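Local atomic coordinates of UDP-4-amino-4,6-dideoxy-N-acetyl-beta-L-altrosamine transaminase (Helicobacter pylori, PDB entry 2FNU), a protein that transfers an amino group from glutamate to a UDP-linked 4-keto sugar, the second step in making pseudaminic acid for flagellin modification. Residues K183-A188 against S241-A246. Residues are numbered along the deposited sequence; the frame is centred on the assembly and turned at random.
Sequences KPITTA and SQLKKA. With PMP (4'-deoxy-4'-aminopyridoxal-5'-phosphate), chain E.
Gln-242 sets CG beside its backbone N (chi1 -74°) and bends at chi2, which turns its amide to the backbone of Thr-186. There Gln-242 OE1 accepts from Thr-186 N at 3.0 Å. The donor nitrogen lies 17° off the carbonyl plane of the amide and the bond is moderately bent, 148° at the hydrogen. The other end of the amide, NE2, donates to Asp-15 and to the Cys-10 carbonyl, so both ends of the group are fixed. Thr-186 CG2 rests 3.6 Å from Gln-242 OE1. Ile-185 sends its branches to the junction of two helices. Ile-185 CD1 lies 4.0 Å from Leu-243 CB in the last turn of helix 233-244, and Ile-185 CG2 meets Ala-246 CB at 3.9 Å at the start of helix 246-264. The loop 183-188 carries the cofactor lysine of this PLP-dependent aminotransferase. Lys-183 is not attached to the cofactor here; Lys-183 NZ donates to PMP O3 at 3.2 Å. Beyond it, Thr-186 OG1 accepts from Ala-188 N at 2.8 Å, forming an ST turn. Leu-28 of the second subunit packs on Thr-186, which places this side of the loop at the dimer interface. A water donates to both Pro-184 O and Ala-246 O, bridging the two backbones.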
loop_
_atom_site.group_PDB
_atom_site.type_symbol
_atom_site.label_atom_id
_atom_site.label_comp_id
_atom_site.label_asym_id
_atom_site.label_seq_id
_atom_site.Cartn_x
_atom_site.Cartn_y
_atom_site.Cartn_z
ATOM N N LYS B 183 -14.245 5.810 -6.828
ATOM C CA LYS B 183 -13.722 6.408 -8.060
ATOM C C LYS B 183 -14.392 5.857 -9.328
ATOM O O LYS B 183 -15.229 4.947 -9.244
ATOM C CB LYS B 183 -12.208 6.250 -8.113
ATOM C CG LYS B 183 -11.467 7.124 -7.084
ATOM C CD LYS B 183 -11.488 8.595 -7.448
ATOM C CE LYS B 183 -10.588 9.397 -6.497
ATOM N NZ LYS B 183 -11.209 10.669 -6.096
ATOM N N PRO B 184 -14.086 6.444 -10.494
ATOM C CA PRO B 184 -14.784 6.019 -11.718
ATOM C C PRO B 184 -14.855 4.510 -11.951
ATOM O O PRO B 184 -15.890 4.004 -12.396
ATOM C CB PRO B 184 -14.018 6.757 -12.819
ATOM C CG PRO B 184 -13.680 8.078 -12.140
ATOM C CD PRO B 184 -13.217 7.616 -10.757
ATOM N N ILE B 185 -13.760 3.807 -11.675
ATOM C CA ILE B 185 -13.816 2.342 -11.515
ATOM C C ILE B 185 -13.062 2.050 -10.239
ATOM O O ILE B 185 -12.276 2.889 -9.777
ATOM C CB ILE B 185 -13.191 1.532 -12.680
ATOM C CG1 ILE B 185 -11.685 1.804 -12.800
ATOM C CG2 ILE B 185 -13.980 1.752 -13.986
ATOM C CD1 ILE B 185 -10.944 0.822 -13.753
ATOM N N THR B 186 -13.252 0.855 -9.689
ATOM C CA THR B 186 -12.632 0.547 -8.402
ATOM C C THR B 186 -11.952 -0.812 -8.319
ATOM O O THR B 186 -12.341 -1.763 -9.001
ATOM C CB THR B 186 -13.650 0.655 -7.246
ATOM O OG1 THR B 186 -12.949 0.592 -6.000
ATOM C CG2 THR B 186 -14.677 -0.499 -7.290
ATOM N N THR B 187 -10.934 -0.865 -7.468
ATOM C CA THR B 187 -10.308 -2.108 -7.021
ATOM C C THR B 187 -10.338 -2.149 -5.474
ATOM O O THR B 187 -9.493 -2.817 -4.859
ATOM C CB THR B 187 -8.849 -2.202 -7.540
ATOM O OG1 THR B 187 -8.068 -1.105 -7.031
ATOM C CG2 THR B 187 -8.837 -2.146 -9.060
ATOM N N ALA B 188 -11.310 -1.430 -4.881
ATOM C CA ALA B 188 -11.465 -1.181 -3.429
ATOM C C ALA B 188 -10.477 -0.135 -2.914
ATOM O O ALA B 188 -10.884 0.906 -2.398
ATOM C CB ALA B 188 -11.398 -2.483 -2.597
ATOM N N SER B 241 -12.276 -6.217 -14.647
ATOM C CA SER B 241 -13.703 -6.412 -14.900
ATOM C C SER B 241 -14.434 -5.076 -14.931
ATOM O O SER B 241 -15.298 -4.836 -15.794
ATOM C CB SER B 241 -14.301 -7.346 -13.834
ATOM O OG SER B 241 -15.663 -7.612 -14.115
ATOM N N GLN B 242 -14.082 -4.188 -14.004
ATOM C CA GLN B 242 -14.645 -2.841 -13.998
ATOM C C GLN B 242 -14.231 -2.039 -15.243
ATOM O O GLN B 242 -15.050 -1.329 -15.846
ATOM C CB GLN B 242 -14.176 -2.118 -12.728
ATOM C CG GLN B 242 -14.887 -2.604 -11.460
ATOM C CD GLN B 242 -16.004 -1.673 -11.065
ATOM O OE1 GLN B 242 -15.767 -0.500 -10.740
ATOM N NE2 GLN B 242 -17.255 -2.169 -11.107
ATOM N N LEU B 243 -12.964 -2.148 -15.636
ATOM C CA LEU B 243 -12.454 -1.386 -16.783
ATOM C C LEU B 243 -13.197 -1.760 -18.063
ATOM O O LEU B 243 -13.445 -0.896 -18.908
ATOM C CB LEU B 243 -10.941 -1.595 -16.961
ATOM C CG LEU B 243 -10.302 -0.795 -18.090
ATOM C CD1 LEU B 243 -10.424 0.713 -17.867
ATOM C CD2 LEU B 243 -8.844 -1.195 -18.188
ATOM N N LYS B 244 -13.572 -3.032 -18.192
ATOM C CA LYS B 244 -14.304 -3.495 -19.388
ATOM C C LYS B 244 -15.627 -2.757 -19.571
ATOM O O LYS B 244 -16.137 -2.674 -20.700
ATOM C CB LYS B 244 -14.567 -5.002 -19.314
ATOM C CG LYS B 244 -13.349 -5.839 -19.681
ATOM C CD LYS B 244 -13.559 -7.323 -19.394
ATOM C CE LYS B 244 -12.315 -8.116 -19.816
ATOM N NZ LYS B 244 -12.137 -9.444 -19.146
ATOM N N LYS B 245 -16.198 -2.254 -18.473
ATOM C CA LYS B 245 -17.441 -1.478 -18.565
ATOM C C LYS B 245 -17.264 -0.014 -18.177
ATOM O O LYS B 245 -18.251 0.674 -17.893
ATOM C CB LYS B 245 -18.571 -2.118 -17.737
ATOM C CG LYS B 245 -18.256 -2.312 -16.282
ATOM C CD LYS B 245 -19.475 -2.797 -15.507
ATOM C CE LYS B 245 -19.035 -3.430 -14.204
ATOM N NZ LYS B 245 -18.510 -4.823 -14.415
ATOM N N ALA B 246 -16.023 0.477 -18.185
ATOM C CA ALA B 246 -15.802 1.869 -17.767
ATOM C C ALA B 246 -16.633 2.878 -18.587
ATOM O O ALA B 246 -17.165 3.818 -18.023
ATOM C CB ALA B 246 -14.297 2.219 -17.799
HETATM N N1 PMP E . -5.422 12.701 -5.685
HETATM C C2 PMP E . -6.740 13.072 -5.749
HETATM C C2A PMP E . -7.122 14.230 -6.641
HETATM C C3 PMP E . -7.689 12.365 -4.997
HETATM O O3 PMP E . -9.012 12.696 -5.070
HETATM C C4 PMP E . -7.292 11.294 -4.162
HETATM C C4A PMP E . -8.280 10.569 -3.275
HETATM N N4A PMP E . -9.332 11.437 -2.793
HETATM C C5 PMP E . -5.950 10.899 -4.168
HETATM C C6 PMP E . -5.050 11.583 -4.984
HETATM C C5A PMP E . -5.454 9.732 -3.332
HETATM O O4P PMP E . -5.876 8.550 -3.986
HETATM P P PMP E . -5.994 7.172 -3.152
HETATM O O1P PMP E . -7.244 7.300 -2.313
HETATM O O2P PMP E . -6.173 6.109 -4.195
HETATM O O3P PMP E . -4.740 6.969 -2.346
HETATM O O HOH W 1 -16.114 4.829 -15.384
#